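Local coordinates for uncharacterized protein (Chondromyces crocatus, PDB 6I86) that is of unknown function but probably takes part in making crocagin, a ribosomally synthesised and post-translationally modified peptide, at residues M3-A8 and C66-S71; S15-F20 and L53-L58; G60-R65 and H126-H131; S71-E76 and I149-P154. All coordinates share one frame; numbering follows the deposited sequence.

Contact 1: residues M3-A8 and C66-S71; sequences MAEEVA and CILRSS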
loop_
_atom_site.group_PDB
_atom_site.type_symbol
_atom_site.label_atom_id
_atom_site.label_comp_id
_atom_site.label_asym_id
_atom_site.label_seq_id
_atom_site.Cartn_x
_atom_site.Cartn_y
_atom_site.Cartn_z
ATOM N N MET A 3 -16.905 1.822 10.376
ATOM C CA MET A 3 -17.459 0.820 9.479
ATOM C C MET A 3 -16.561 0.611 8.271
ATOM O O MET A 3 -16.138 1.573 7.625
ATOM C CB MET A 3 -18.857 1.231 9.022
ATOM C CG MET A 3 -19.719 1.766 10.133
ATOM S SD MET A 3 -20.480 0.436 11.062
ATOM C CE MET A 3 -21.748 -0.078 9.904
ATOM N N ALA A 4 -16.270 -0.652 7.976
ATOM C CA ALA A 4 -15.677 -0.993 6.693
ATOM C C ALA A 4 -16.624 -0.573 5.579
ATOM O O ALA A 4 -17.808 -0.924 5.589
ATOM C CB ALA A 4 -15.392 -2.492 6.618
ATOM N N GLU A 5 -16.110 0.208 4.638
ATOM C CA GLU A 5 -16.890 0.666 3.498
ATOM C C GLU A 5 -16.472 0.006 2.196
ATOM O O GLU A 5 -17.333 -0.391 1.407
ATOM C CB GLU A 5 -16.785 2.190 3.376
ATOM C CG GLU A 5 -17.298 2.925 4.614
ATOM C CD GLU A 5 -16.847 4.371 4.676
ATOM O OE1 GLU A 5 -15.675 4.646 4.341
ATOM O OE2 GLU A 5 -17.663 5.233 5.059
ATOM N N GLU A 6 -15.169 -0.134 1.958
ATOM C CA GLU A 6 -14.651 -0.883 0.822
ATOM C C GLU A 6 -13.420 -1.657 1.267
ATOM O O GLU A 6 -12.621 -1.167 2.069
ATOM C CB GLU A 6 -14.301 0.031 -0.360
ATOM C CG GLU A 6 -15.483 0.838 -0.872
ATOM C CD GLU A 6 -15.102 1.804 -1.971
ATOM O OE1 GLU A 6 -15.996 2.530 -2.455
ATOM O OE2 GLU A 6 -13.916 1.832 -2.359
ATOM N N VAL A 7 -13.285 -2.883 0.762
ATOM C CA VAL A 7 -12.182 -3.762 1.150
ATOM C C VAL A 7 -11.687 -4.504 -0.085
ATOM O O VAL A 7 -12.486 -5.025 -0.871
ATOM C CB VAL A 7 -12.590 -4.773 2.245
ATOM C CG1 VAL A 7 -11.385 -5.587 2.693
ATOM C CG2 VAL A 7 -13.228 -4.070 3.440
ATOM N N ALA A 8 -10.365 -4.560 -0.247
ATOM C CA ALA A 8 -9.752 -5.378 -1.283
ATOM C C ALA A 8 -8.365 -5.807 -0.823
ATOM O O ALA A 8 -7.737 -5.160 0.020
ATOM C CB ALA A 8 -9.662 -4.638 -2.624
ATOM N N CYS A 66 -6.391 -3.621 1.869
ATOM C CA CYS A 66 -6.670 -2.192 1.909
ATOM C C CYS A 66 -8.142 -1.984 2.227
ATOM O O CYS A 66 -9.010 -2.623 1.622
ATOM C CB CYS A 66 -6.315 -1.518 0.586
ATOM S SG CYS A 66 -6.406 0.287 0.637
ATOM N N ILE A 67 -8.420 -1.092 3.174
ATOM C CA ILE A 67 -9.771 -0.851 3.660
ATOM C C ILE A 67 -10.051 0.643 3.629
ATOM O O ILE A 67 -9.263 1.439 4.154
ATOM C CB ILE A 67 -9.961 -1.396 5.089
ATOM C CG1 ILE A 67 -9.669 -2.897 5.139
ATOM C CG2 ILE A 67 -11.362 -1.090 5.602
ATOM C CD1 ILE A 67 -9.472 -3.423 6.540
ATOM N N LEU A 68 -11.165 1.019 3.010
ATOM C CA LEU A 68 -11.761 2.327 3.239
ATOM C C LEU A 68 -12.730 2.181 4.404
ATOM O O LEU A 68 -13.654 1.359 4.348
ATOM C CB LEU A 68 -12.479 2.843 1.994
ATOM C CG LEU A 68 -13.285 4.127 2.209
ATOM C CD1 LEU A 68 -12.365 5.320 2.432
ATOM C CD2 LEU A 68 -14.229 4.383 1.045
ATOM N N ARG A 69 -12.501 2.947 5.465
ATOM C CA ARG A 69 -13.279 2.840 6.687
ATOM C C ARG A 69 -13.846 4.213 7.028
ATOM O O ARG A 69 -13.302 5.247 6.630
ATOM C CB ARG A 69 -12.420 2.294 7.841
ATOM C CG ARG A 69 -13.209 1.570 8.929
ATOM C CD ARG A 69 -12.295 1.072 10.048
ATOM N NE ARG A 69 -11.588 -0.167 9.717
ATOM C CZ ARG A 69 -12.158 -1.367 9.627
ATOM N NH1 ARG A 69 -13.457 -1.514 9.851
ATOM N NH2 ARG A 69 -11.421 -2.428 9.322
ATOM N N SER A 70 -14.964 4.218 7.756
ATOM C CA SER A 70 -15.605 5.483 8.097
ATOM C C SER A 70 -14.805 6.278 9.120
ATOM O O SER A 70 -14.983 7.496 9.216
ATOM C CB SER A 70 -17.019 5.243 8.627
ATOM O OG SER A 70 -16.988 4.662 9.918
ATOM N N SER A 71 -13.942 5.619 9.884
ATOM C CA SER A 71 -13.077 6.276 10.856
ATOM C C SER A 71 -11.920 5.330 11.160
ATOM O O SER A 71 -11.758 4.294 10.506
ATOM C CB SER A 71 -13.861 6.664 12.116
ATOM O OG SER A 71 -14.229 5.521 12.869
#
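Leu-68 is overlapped by the side chain of Glu-5, which slants across it, with OE1 reaching to 3.2 Å from CG of Leu-68. The carboxylate then runs on past the end of the strand: OE2 of Glu-5 lies 3.6 Å from CB of Ser-70, a packing contact. Glu-6 also packs on Leu-68, the two side chains lying alongside each other and pointing the same way, with CD of Glu-6 4.1 Å from CD2 of Leu-68. That both glutamates face one leucine is the mark of a classic beta bulge: O of Leu-68 accepts from N of Glu-5 at 2.7 Å and from N of Glu-6 at 3.2 Å. The first donor stands nearly in line with the C=O bond (161°), the second well off it (134°), and the register slips by one residue between Ala-4 and Glu-6. Beyond the bulge the pairing of strands 4-14 and 60-69 is regular and antiparallel, with Ala-8 and Cys-66 a hydrogen-bonded pair. Val-7 and Ile-67 project from the other face side by side, CG1 to CG1 4.0 Å. On that same face Arg-69, its CG anti to the backbone N (chi1 -154°), brings that CG to 3.2 Å from O of Met-3, and its NH1 bonds to O of Ala-2. CG2 of Ile-67 packs against the rim of the guanidinium face. Beyond Arg-69, Ser-70 meets Met-3 twice: its N donates to O of Met-3, and its OG accepts from N of Met-3 at 2.9 Å.

Contact 2: residues S15-F20 and L53-L58; sequences STWILF and LLQVVL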
loop_
_atom_site.group_PDB
_atom_site.type_symbol
_atom_site.label_atom_id
_atom_site.label_comp_id
_atom_site.label_asym_id
_atom_site.label_seq_id
_atom_site.Cartn_x
_atom_site.Cartn_y
_atom_site.Cartn_z
ATOM N N SER A 15 10.899 -6.458 -3.256
ATOM C CA SER A 15 12.180 -6.607 -2.583
ATOM C C SER A 15 12.482 -5.488 -1.598
ATOM O O SER A 15 13.239 -5.716 -0.650
ATOM C CB SER A 15 13.318 -6.690 -3.612
ATOM O OG SER A 15 13.434 -5.489 -4.356
ATOM N N THR A 16 11.914 -4.296 -1.790
ATOM C CA THR A 16 12.173 -3.180 -0.888
ATOM C C THR A 16 10.909 -2.377 -0.601
ATOM O O THR A 16 10.461 -2.311 0.549
ATOM C CB THR A 16 13.255 -2.254 -1.461
ATOM O OG1 THR A 16 12.941 -1.931 -2.821
ATOM C CG2 THR A 16 14.626 -2.910 -1.409
ATOM N N TRP A 17 10.323 -1.762 -1.627
ATOM C CA TRP A 17 9.231 -0.815 -1.447
ATOM C C TRP A 17 8.000 -1.223 -2.244
ATOM O O TRP A 17 8.089 -1.484 -3.449
ATOM C CB TRP A 17 9.655 0.594 -1.864
ATOM C CG TRP A 17 10.657 1.233 -0.960
ATOM C CD1 TRP A 17 11.089 0.774 0.251
ATOM C CD2 TRP A 17 11.340 2.469 -1.186
ATOM N NE1 TRP A 17 12.006 1.645 0.787
ATOM C CE2 TRP A 17 12.178 2.695 -0.077
ATOM C CE3 TRP A 17 11.327 3.404 -2.224
ATOM C CZ2 TRP A 17 12.996 3.819 0.024
ATOM C CZ3 TRP A 17 12.138 4.519 -2.124
ATOM C CH2 TRP A 17 12.961 4.717 -1.008
ATOM N N ILE A 18 6.854 -1.261 -1.568
ATOM C CA ILE A 18 5.545 -1.266 -2.210
ATOM C C ILE A 18 4.985 0.144 -2.102
ATOM O O ILE A 18 5.026 0.753 -1.025
ATOM C CB ILE A 18 4.601 -2.291 -1.558
ATOM C CG1 ILE A 18 5.196 -3.696 -1.648
ATOM C CG2 ILE A 18 3.235 -2.252 -2.219
ATOM C CD1 ILE A 18 4.578 -4.692 -0.687
ATOM N N LEU A 19 4.476 0.676 -3.211
ATOM C CA LEU A 19 4.077 2.075 -3.294
ATOM C C LEU A 19 2.599 2.180 -3.634
ATOM O O LEU A 19 2.128 1.542 -4.581
ATOM C CB LEU A 19 4.917 2.817 -4.340
ATOM C CG LEU A 19 6.433 2.729 -4.160
ATOM C CD1 LEU A 19 7.147 3.236 -5.404
ATOM C CD2 LEU A 19 6.887 3.498 -2.926
ATOM N N PHE A 20 1.875 2.992 -2.866
ATOM C CA PHE A 20 0.455 3.242 -3.068
ATOM C C PHE A 20 0.262 4.694 -3.473
ATOM O O PHE A 20 0.851 5.590 -2.868
ATOM C CB PHE A 20 -0.354 2.967 -1.797
ATOM C CG PHE A 20 -0.654 1.518 -1.562
ATOM C CD1 PHE A 20 0.212 0.530 -1.992
ATOM C CD2 PHE A 20 -1.812 1.146 -0.909
ATOM C CE1 PHE A 20 -0.072 -0.801 -1.771
ATOM C CE2 PHE A 20 -2.098 -0.180 -0.689
ATOM C CZ PHE A 20 -1.228 -1.157 -1.119
ATOM N N LEU A 53 4.239 4.570 1.479
ATOM C CA LEU A 53 5.368 3.679 1.231
ATOM C C LEU A 53 5.308 2.503 2.198
ATOM O O LEU A 53 5.273 2.697 3.418
ATOM C CB LEU A 53 6.691 4.442 1.365
ATOM C CG LEU A 53 8.007 3.800 0.913
ATOM C CD1 LEU A 53 8.985 4.882 0.474
ATOM C CD2 LEU A 53 8.625 2.955 2.019
ATOM N N LEU A 54 5.304 1.287 1.649
ATOM C CA LEU A 54 5.312 0.049 2.423
ATOM C C LEU A 54 6.660 -0.636 2.234
ATOM O O LEU A 54 6.918 -1.231 1.181
ATOM C CB LEU A 54 4.173 -0.872 1.992
ATOM C CG LEU A 54 2.766 -0.549 2.487
ATOM C CD1 LEU A 54 1.732 -1.188 1.579
ATOM C CD2 LEU A 54 2.605 -1.059 3.903
ATOM N N GLN A 55 7.511 -0.564 3.255
ATOM C CA GLN A 55 8.831 -1.174 3.202
ATOM C C GLN A 55 8.768 -2.627 3.653
ATOM O O GLN A 55 8.066 -2.966 4.610
ATOM C CB GLN A 55 9.822 -0.400 4.077
ATOM C CG GLN A 55 11.203 -1.034 4.173
ATOM C CD GLN A 55 12.308 -0.010 4.342
ATOM O OE1 GLN A 55 12.303 1.039 3.700
ATOM N NE2 GLN A 55 13.271 -0.316 5.206
ATOM N N VAL A 56 9.498 -3.486 2.945
ATOM C CA VAL A 56 9.696 -4.867 3.356
ATOM C C VAL A 56 11.182 -5.066 3.621
ATOM O O VAL A 56 12.036 -4.337 3.108
ATOM C CB VAL A 56 9.187 -5.883 2.315
ATOM C CG1 VAL A 56 7.704 -5.679 2.059
ATOM C CG2 VAL A 56 9.985 -5.773 1.023
ATOM N N VAL A 57 11.481 -6.070 4.441
ATOM C CA VAL A 57 12.856 -6.308 4.860
ATOM C C VAL A 57 13.626 -7.071 3.790
ATOM O O VAL A 57 14.800 -6.784 3.528
ATOM C CB VAL A 57 12.861 -7.051 6.207
ATOM C CG1 VAL A 57 14.253 -7.090 6.789
ATOM C CG2 VAL A 57 11.894 -6.390 7.175
ATOM N N LEU A 58 12.985 -8.057 3.164
ATOM C CA LEU A 58 13.632 -8.872 2.147
ATOM C C LEU A 58 12.612 -9.209 1.070
ATOM O O LEU A 58 11.407 -9.021 1.251
ATOM C CB LEU A 58 14.224 -10.158 2.747
ATOM C CG LEU A 58 15.147 -10.032 3.964
ATOM C CD1 LEU A 58 15.174 -11.337 4.738
ATOM C CD2 LEU A 58 16.558 -9.616 3.562
#
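Leu-54, Leu-53 and Ile-18 have the most surface buried here, and they lie on two different faces. Leu-54 and Ile-18 are a hydrogen-bonded pair whose backbones bond in both directions, and their CB atoms are 3.8 Å apart. From there CD1 of Leu-54 reaches over the Phe-20 ring, 4.2 Å from its centroid and offset toward the rim, a CH-pi contact. Leu-53 points to the other face and lies under the Trp-17 indole. With CG anti to the backbone N (chi1 -169°), its two methyls spread beneath the ring system: CD1 sits 3.8 Å from the centroid of the six-membered ring and only 11° off the normal, while CD2 is 3.7 Å from CD1 of Trp-17. Strands 17-22 and 51-55 run antiparallel here, 51-55 being an outermost strand of the four-stranded sheet, and helix 38-47 covers the Trp-17 and Leu-53 side of the sheet, Val-39 and Ile-42 on Trp-17 and Trp-43 on Leu-53. Gln-55 meets the indole at its edge. Its OE1 accepts from NE1 of Trp-17 at 3.0 Å, somewhat bent, with ring and amide planes 21° apart; this bond probably helps to fix the rotation of the indole over Leu-53.

Contact 3: residues G60-R65 and H126-H131; sequences GYFKVR and HEESKH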
loop_
_atom_site.group_PDB
_atom_site.type_symbol
_atom_site.label_atom_id
_atom_site.label_comp_id
_atom_site.label_asym_id
_atom_site.label_seq_id
_atom_site.Cartn_x
_atom_site.Cartn_y
_atom_site.Cartn_z
ATOM N N GLY A 60 10.031 -11.002 -1.253
ATOM C CA GLY A 60 9.048 -12.048 -1.081
ATOM C C GLY A 60 7.768 -11.695 -1.804
ATOM O O GLY A 60 7.722 -10.759 -2.604
ATOM N N TYR A 61 6.727 -12.471 -1.521
ATOM C CA TYR A 61 5.377 -12.189 -1.986
ATOM C C TYR A 61 4.521 -11.854 -0.776
ATOM O O TYR A 61 4.544 -12.582 0.220
ATOM C CB TYR A 61 4.778 -13.382 -2.734
ATOM C CG TYR A 61 5.159 -13.470 -4.192
ATOM C CD1 TYR A 61 6.338 -14.085 -4.586
ATOM C CD2 TYR A 61 4.331 -12.949 -5.177
ATOM C CE1 TYR A 61 6.686 -14.177 -5.920
ATOM C CE2 TYR A 61 4.670 -13.035 -6.515
ATOM C CZ TYR A 61 5.849 -13.649 -6.881
ATOM O OH TYR A 61 6.192 -13.737 -8.212
ATOM N N PHE A 62 3.767 -10.764 -0.862
ATOM C CA PHE A 62 3.092 -10.224 0.306
ATOM C C PHE A 62 1.640 -9.903 -0.005
ATOM O O PHE A 62 1.319 -9.378 -1.075
ATOM C CB PHE A 62 3.821 -8.979 0.814
ATOM C CG PHE A 62 5.297 -9.187 0.980
ATOM C CD1 PHE A 62 5.785 -9.972 2.016
ATOM C CD2 PHE A 62 6.197 -8.636 0.081
ATOM C CE1 PHE A 62 7.147 -10.185 2.169
ATOM C CE2 PHE A 62 7.564 -8.845 0.228
ATOM C CZ PHE A 62 8.038 -9.619 1.273
ATOM N N LYS A 63 0.773 -10.223 0.949
ATOM C CA LYS A 63 -0.657 -9.966 0.847
ATOM C C LYS A 63 -0.974 -8.704 1.640
ATOM O O LYS A 63 -0.720 -8.646 2.849
ATOM C CB LYS A 63 -1.456 -11.157 1.372
ATOM C CG LYS A 63 -2.959 -10.934 1.437
ATOM C CD LYS A 63 -3.678 -12.160 1.997
ATOM C CE LYS A 63 -3.581 -13.350 1.054
ATOM N NZ LYS A 63 -4.241 -14.564 1.615
ATOM N N VAL A 64 -1.517 -7.698 0.962
ATOM C CA VAL A 64 -1.841 -6.416 1.575
ATOM C C VAL A 64 -3.339 -6.195 1.443
ATOM O O VAL A 64 -3.870 -6.151 0.327
ATOM C CB VAL A 64 -1.060 -5.258 0.935
ATOM C CG1 VAL A 64 -1.359 -3.949 1.659
ATOM C CG2 VAL A 64 0.431 -5.552 0.948
ATOM N N ARG A 65 -4.017 -6.064 2.578
ATOM C CA ARG A 65 -5.431 -5.725 2.600
ATOM C C ARG A 65 -5.580 -4.218 2.739
ATOM O O ARG A 65 -4.939 -3.601 3.595
ATOM C CB ARG A 65 -6.142 -6.435 3.753
ATOM C CG ARG A 65 -7.612 -6.073 3.884
ATOM C CD ARG A 65 -8.272 -6.856 5.008
ATOM N NE ARG A 65 -8.142 -8.299 4.818
ATOM C CZ ARG A 65 -8.155 -9.185 5.808
ATOM N NH1 ARG A 65 -8.296 -8.776 7.061
ATOM N NH2 ARG A 65 -8.030 -10.478 5.546
ATOM N N HIS A 126 6.523 -10.263 11.628
ATOM C CA HIS A 126 6.456 -11.701 11.871
ATOM C C HIS A 126 5.757 -12.420 10.724
ATOM O O HIS A 126 6.220 -13.467 10.256
ATOM C CB HIS A 126 5.741 -11.968 13.193
ATOM C CG HIS A 126 5.912 -13.367 13.700
ATOM N ND1 HIS A 126 4.855 -14.239 13.849
ATOM C CD2 HIS A 126 7.017 -14.046 14.089
ATOM C CE1 HIS A 126 5.302 -15.395 14.310
ATOM N NE2 HIS A 126 6.611 -15.303 14.465
ATOM N N GLU A 127 4.635 -11.870 10.255
ATOM C CA GLU A 127 3.928 -12.486 9.139
ATOM C C GLU A 127 4.701 -12.316 7.837
ATOM O O GLU A 127 4.759 -13.242 7.019
ATOM C CB GLU A 127 2.526 -11.890 9.012
ATOM C CG GLU A 127 1.622 -12.612 8.020
ATOM C CD GLU A 127 1.181 -13.978 8.511
ATOM O OE1 GLU A 127 1.309 -14.250 9.723
ATOM O OE2 GLU A 127 0.694 -14.780 7.686
ATOM N N GLU A 128 5.295 -11.136 7.629
ATOM C CA GLU A 128 6.103 -10.900 6.434
ATOM C C GLU A 128 7.209 -11.936 6.298
ATOM O O GLU A 128 7.432 -12.482 5.211
ATOM C CB GLU A 128 6.705 -9.493 6.477
ATOM C CG GLU A 128 7.779 -9.263 5.424
ATOM C CD GLU A 128 8.628 -8.037 5.692
ATOM O OE1 GLU A 128 8.097 -7.045 6.240
ATOM O OE2 GLU A 128 9.826 -8.062 5.347
ATOM N N SER A 129 7.902 -12.233 7.399
ATOM C CA SER A 129 9.021 -13.167 7.380
ATOM C C SER A 129 8.601 -14.607 7.112
ATOM O O SER A 129 9.479 -15.469 6.987
ATOM C CB SER A 129 9.788 -13.087 8.702
ATOM O OG SER A 129 8.969 -13.471 9.792
ATOM N N LYS A 130 7.303 -14.900 7.027
ATOM C CA LYS A 130 6.856 -16.222 6.609
ATOM C C LYS A 130 6.848 -16.396 5.099
ATOM O O LYS A 130 6.666 -17.522 4.625
ATOM C CB LYS A 130 5.443 -16.510 7.124
ATOM C CG LYS A 130 5.281 -16.574 8.628
ATOM C CD LYS A 130 3.810 -16.770 8.979
ATOM C CE LYS A 130 3.565 -16.660 10.474
ATOM N NZ LYS A 130 2.110 -16.714 10.788
ATOM N N HIS A 131 7.039 -15.319 4.335
ATOM C CA HIS A 131 6.674 -15.301 2.924
ATOM C C HIS A 131 7.819 -14.856 2.024
ATOM O O HIS A 131 7.581 -14.401 0.900
ATOM C CB HIS A 131 5.450 -14.407 2.730
ATOM C CG HIS A 131 4.281 -14.816 3.572
ATOM N ND1 HIS A 131 3.635 -13.946 4.424
ATOM C CD2 HIS A 131 3.654 -16.009 3.705
ATOM C CE1 HIS A 131 2.657 -14.587 5.041
ATOM N NE2 HIS A 131 2.646 -15.839 4.621
#
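A single backbone hydrogen bond joins the first residues of strand 60-69 to a turn near helix 125-128: N of Tyr-61 donates to O of His-131 at 3.2 Å, with 154° at the hydrogen. The acceptor is presented by a type I beta turn from Glu-128 to His-131. CA of Gly-60 comes within 3.4 Å of O of His-131 as well, a CA-H...O contact. CB of His-131 in turn lies 3.2 Å from O of Tyr-61, a buried oxygen with no polar partner in the model. The main side-chain meeting is between Phe-62 and Glu-128, where CE1 of Phe-62 is 3.4 Å from CG of Glu-128. Phe-62 holds its CG anti to the carbonyl carbon (chi1 -50°), which swings the ring toward the turn; O of Glu-128 then lies in plane at the ring edge, and ring and carboxylate planes stand 76° apart. Replacing Phe-62 by an alanine is likely to open a gap beside CG of Glu-128 and strip that carbon of its aromatic cover. The Glu-128 carboxylate is held by Tyr-132, Trp-123 and N of Val-57, and the His-131 imidazole by Asp-147 and Glu-144. Strand 60-69 is meanwhile bonded to strand 4-14 through Phe-62 and Leu-12, so the short helix and its turn pack against the start of a strand already fixed within the five-stranded sheet.

Contact 4: residues S71-E76 and I149-P154; sequences SAPAFE and IITLWP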
loop_
_atom_site.group_PDB
_atom_site.type_symbol
_atom_site.label_atom_id
_atom_site.label_comp_id
_atom_site.label_asym_id
_atom_site.label_seq_id
_atom_site.Cartn_x
_atom_site.Cartn_y
_atom_site.Cartn_z
ATOM N N SER A 71 -13.942 5.619 9.884
ATOM C CA SER A 71 -13.077 6.276 10.856
ATOM C C SER A 71 -11.920 5.330 11.160
ATOM O O SER A 71 -11.758 4.294 10.506
ATOM C CB SER A 71 -13.861 6.664 12.116
ATOM O OG SER A 71 -14.229 5.521 12.869
ATOM N N ALA A 72 -11.111 5.691 12.154
ATOM C CA ALA A 72 -10.026 4.825 12.582
ATOM C C ALA A 72 -10.587 3.475 13.034
ATOM O O ALA A 72 -11.700 3.404 13.566
ATOM C CB ALA A 72 -9.236 5.477 13.714
ATOM N N PRO A 73 -9.843 2.386 12.828
ATOM C CA PRO A 73 -10.379 1.060 13.157
ATOM C C PRO A 73 -10.620 0.907 14.650
ATOM O O PRO A 73 -9.860 1.411 15.480
ATOM C CB PRO A 73 -9.293 0.100 12.659
ATOM C CG PRO A 73 -8.048 0.928 12.584
ATOM C CD PRO A 73 -8.498 2.311 12.229
ATOM N N ALA A 74 -11.711 0.215 14.983
ATOM C CA ALA A 74 -11.991 -0.097 16.378
ATOM C C ALA A 74 -11.012 -1.129 16.920
ATOM O O ALA A 74 -10.703 -1.124 18.117
ATOM C CB ALA A 74 -13.429 -0.595 16.526
ATOM N N PHE A 75 -10.509 -2.009 16.059
ATOM C CA PHE A 75 -9.589 -3.063 16.461
ATOM C C PHE A 75 -8.342 -3.003 15.596
ATOM O O PHE A 75 -8.431 -3.027 14.364
ATOM C CB PHE A 75 -10.243 -4.442 16.354
ATOM C CG PHE A 75 -11.447 -4.602 17.230
ATOM C CD1 PHE A 75 -11.308 -4.943 18.566
ATOM C CD2 PHE A 75 -12.720 -4.396 16.723
ATOM C CE1 PHE A 75 -12.417 -5.084 19.382
ATOM C CE2 PHE A 75 -13.835 -4.535 17.534
ATOM C CZ PHE A 75 -13.684 -4.878 18.864
ATOM N N GLU A 76 -7.185 -2.934 16.245
ATOM C CA GLU A 76 -5.919 -2.936 15.537
ATOM C C GLU A 76 -5.667 -4.301 14.897
ATOM O O GLU A 76 -6.231 -5.323 15.301
ATOM C CB GLU A 76 -4.779 -2.581 16.493
ATOM C CG GLU A 76 -4.462 -3.681 17.503
ATOM C CD GLU A 76 -3.680 -3.174 18.701
ATOM O OE1 GLU A 76 -3.379 -1.962 18.750
ATOM O OE2 GLU A 76 -3.376 -3.985 19.602
ATOM N N ILE A 149 -2.060 -4.264 6.635
ATOM C CA ILE A 149 -3.385 -3.708 6.385
ATOM C C ILE A 149 -3.253 -2.197 6.278
ATOM O O ILE A 149 -2.717 -1.551 7.186
ATOM C CB ILE A 149 -4.392 -4.089 7.489
ATOM C CG1 ILE A 149 -4.493 -5.611 7.627
ATOM C CG2 ILE A 149 -5.761 -3.499 7.182
ATOM C CD1 ILE A 149 -5.484 -6.066 8.680
ATOM N N ILE A 150 -3.736 -1.638 5.172
ATOM C CA ILE A 150 -3.722 -0.200 4.929
ATOM C C ILE A 150 -5.155 0.299 5.034
ATOM O O ILE A 150 -6.017 -0.099 4.243
ATOM C CB ILE A 150 -3.123 0.142 3.556
ATOM C CG1 ILE A 150 -1.786 -0.574 3.374
ATOM C CG2 ILE A 150 -2.940 1.642 3.420
ATOM C CD1 ILE A 150 -0.808 -0.296 4.494
ATOM N N THR A 151 -5.412 1.171 6.004
ATOM C CA THR A 151 -6.757 1.668 6.256
ATOM C C THR A 151 -6.819 3.161 5.975
ATOM O O THR A 151 -5.994 3.930 6.480
ATOM C CB THR A 151 -7.196 1.389 7.694
ATOM O OG1 THR A 151 -7.061 -0.009 7.972
ATOM C CG2 THR A 151 -8.652 1.793 7.887
ATOM N N LEU A 152 -7.800 3.563 5.175
ATOM C CA LEU A 152 -8.041 4.958 4.849
ATOM C C LEU A 152 -9.337 5.415 5.500
ATOM O O LEU A 152 -10.304 4.651 5.578
ATOM C CB LEU A 152 -8.133 5.164 3.331
ATOM C CG LEU A 152 -6.885 5.230 2.445
ATOM C CD1 LEU A 152 -6.065 3.946 2.495
ATOM C CD2 LEU A 152 -7.286 5.554 1.010
ATOM N N TRP A 153 -9.355 6.659 5.969
ATOM C CA TRP A 153 -10.600 7.294 6.373
ATOM C C TRP A 153 -10.456 8.792 6.162
ATOM O O TRP A 153 -9.331 9.311 6.178
ATOM C CB TRP A 153 -10.989 6.957 7.827
ATOM C CG TRP A 153 -10.078 7.420 8.925
ATOM C CD1 TRP A 153 -10.199 8.562 9.660
ATOM C CD2 TRP A 153 -8.944 6.720 9.454
ATOM N NE1 TRP A 153 -9.197 8.630 10.597
ATOM C CE2 TRP A 153 -8.412 7.512 10.491
ATOM C CE3 TRP A 153 -8.319 5.509 9.140
ATOM C CZ2 TRP A 153 -7.283 7.133 11.217
ATOM C CZ3 TRP A 153 -7.199 5.133 9.863
ATOM C CH2 TRP A 153 -6.693 5.940 10.890
ATOM N N PRO A 154 -11.559 9.507 5.930
ATOM C CA PRO A 154 -11.460 10.897 5.465
ATOM C C PRO A 154 -10.683 11.777 6.432
ATOM O O PRO A 154 -10.880 11.724 7.648
ATOM C CB PRO A 154 -12.925 11.343 5.364
ATOM C CG PRO A 154 -13.692 10.077 5.197
ATOM C CD PRO A 154 -12.961 9.066 6.027
#
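Ala-72 lies flat over the indole of Trp-153, its CA 3.6 Å from the centroid of the six-membered ring and only 4° off the normal, a CH-pi contact made by the backbone carbon. Its CB reaches CZ2 of Trp-153, also at 3.6 Å. The peptide link before it covers the same face: N of Ala-72 stands 3.5 Å above the plane near the ring centre, and C of Ser-71 is 3.6 Å from CG of Trp-153. Pro-73 crosses the indole at about a right angle, with CD 3.9 Å from CZ3 of Trp-153, and the same CD is 4.4 Å from CG2 of Thr-151. What brings the ring beneath the loop is the first torsion of Trp-153, which sets CG between the backbone N and the carbonyl carbon (chi1 64°). Further out, Leu-120 touches both Trp-153 and Pro-73, Leu-85 also packs on the indole, and Thr-151 bonds through its backbone to Leu-120. Strand 148-154 thus offers a side chain backed by Leu-120 and Leu-85 to a loop that has no regular structure. A serine in place of Trp-153 would probably leave the Ser-71/Ala-72 peptide without the surface it rests on and CD of Pro-73 without its aromatic neighbour. Between the two segments the contact is one of dispersion and CH-pi attraction, with a peptide group and an alanine laid on an aromatic face and a proline close by, so its hold depends on close fit more than on bond direction.

In the fold
Contacts 1, 3 and 4 share the five-stranded mixed sheet. Strand 60-69 serves contact 3 at its start and contact 1 at its end, their centres about 21 Å apart, and strand 148-154 runs parallel beside it. Contacts 1 and 4 have centres about 7 Å apart and share Ser-71, where strand 60-69 gives way to the loop. Contact 2 belongs to the four-stranded antiparallel sheet; along the chain it is nested within the loop closed by contact 1. The two sheets meet where Leu-54 and Phe-20 pack on Ile-150; next to this, Val-56 packs on Phe-62. Val-57 bonding to Glu-128 further ties contact 2 to contact 3, so segments far apart in sequence form one compact domain.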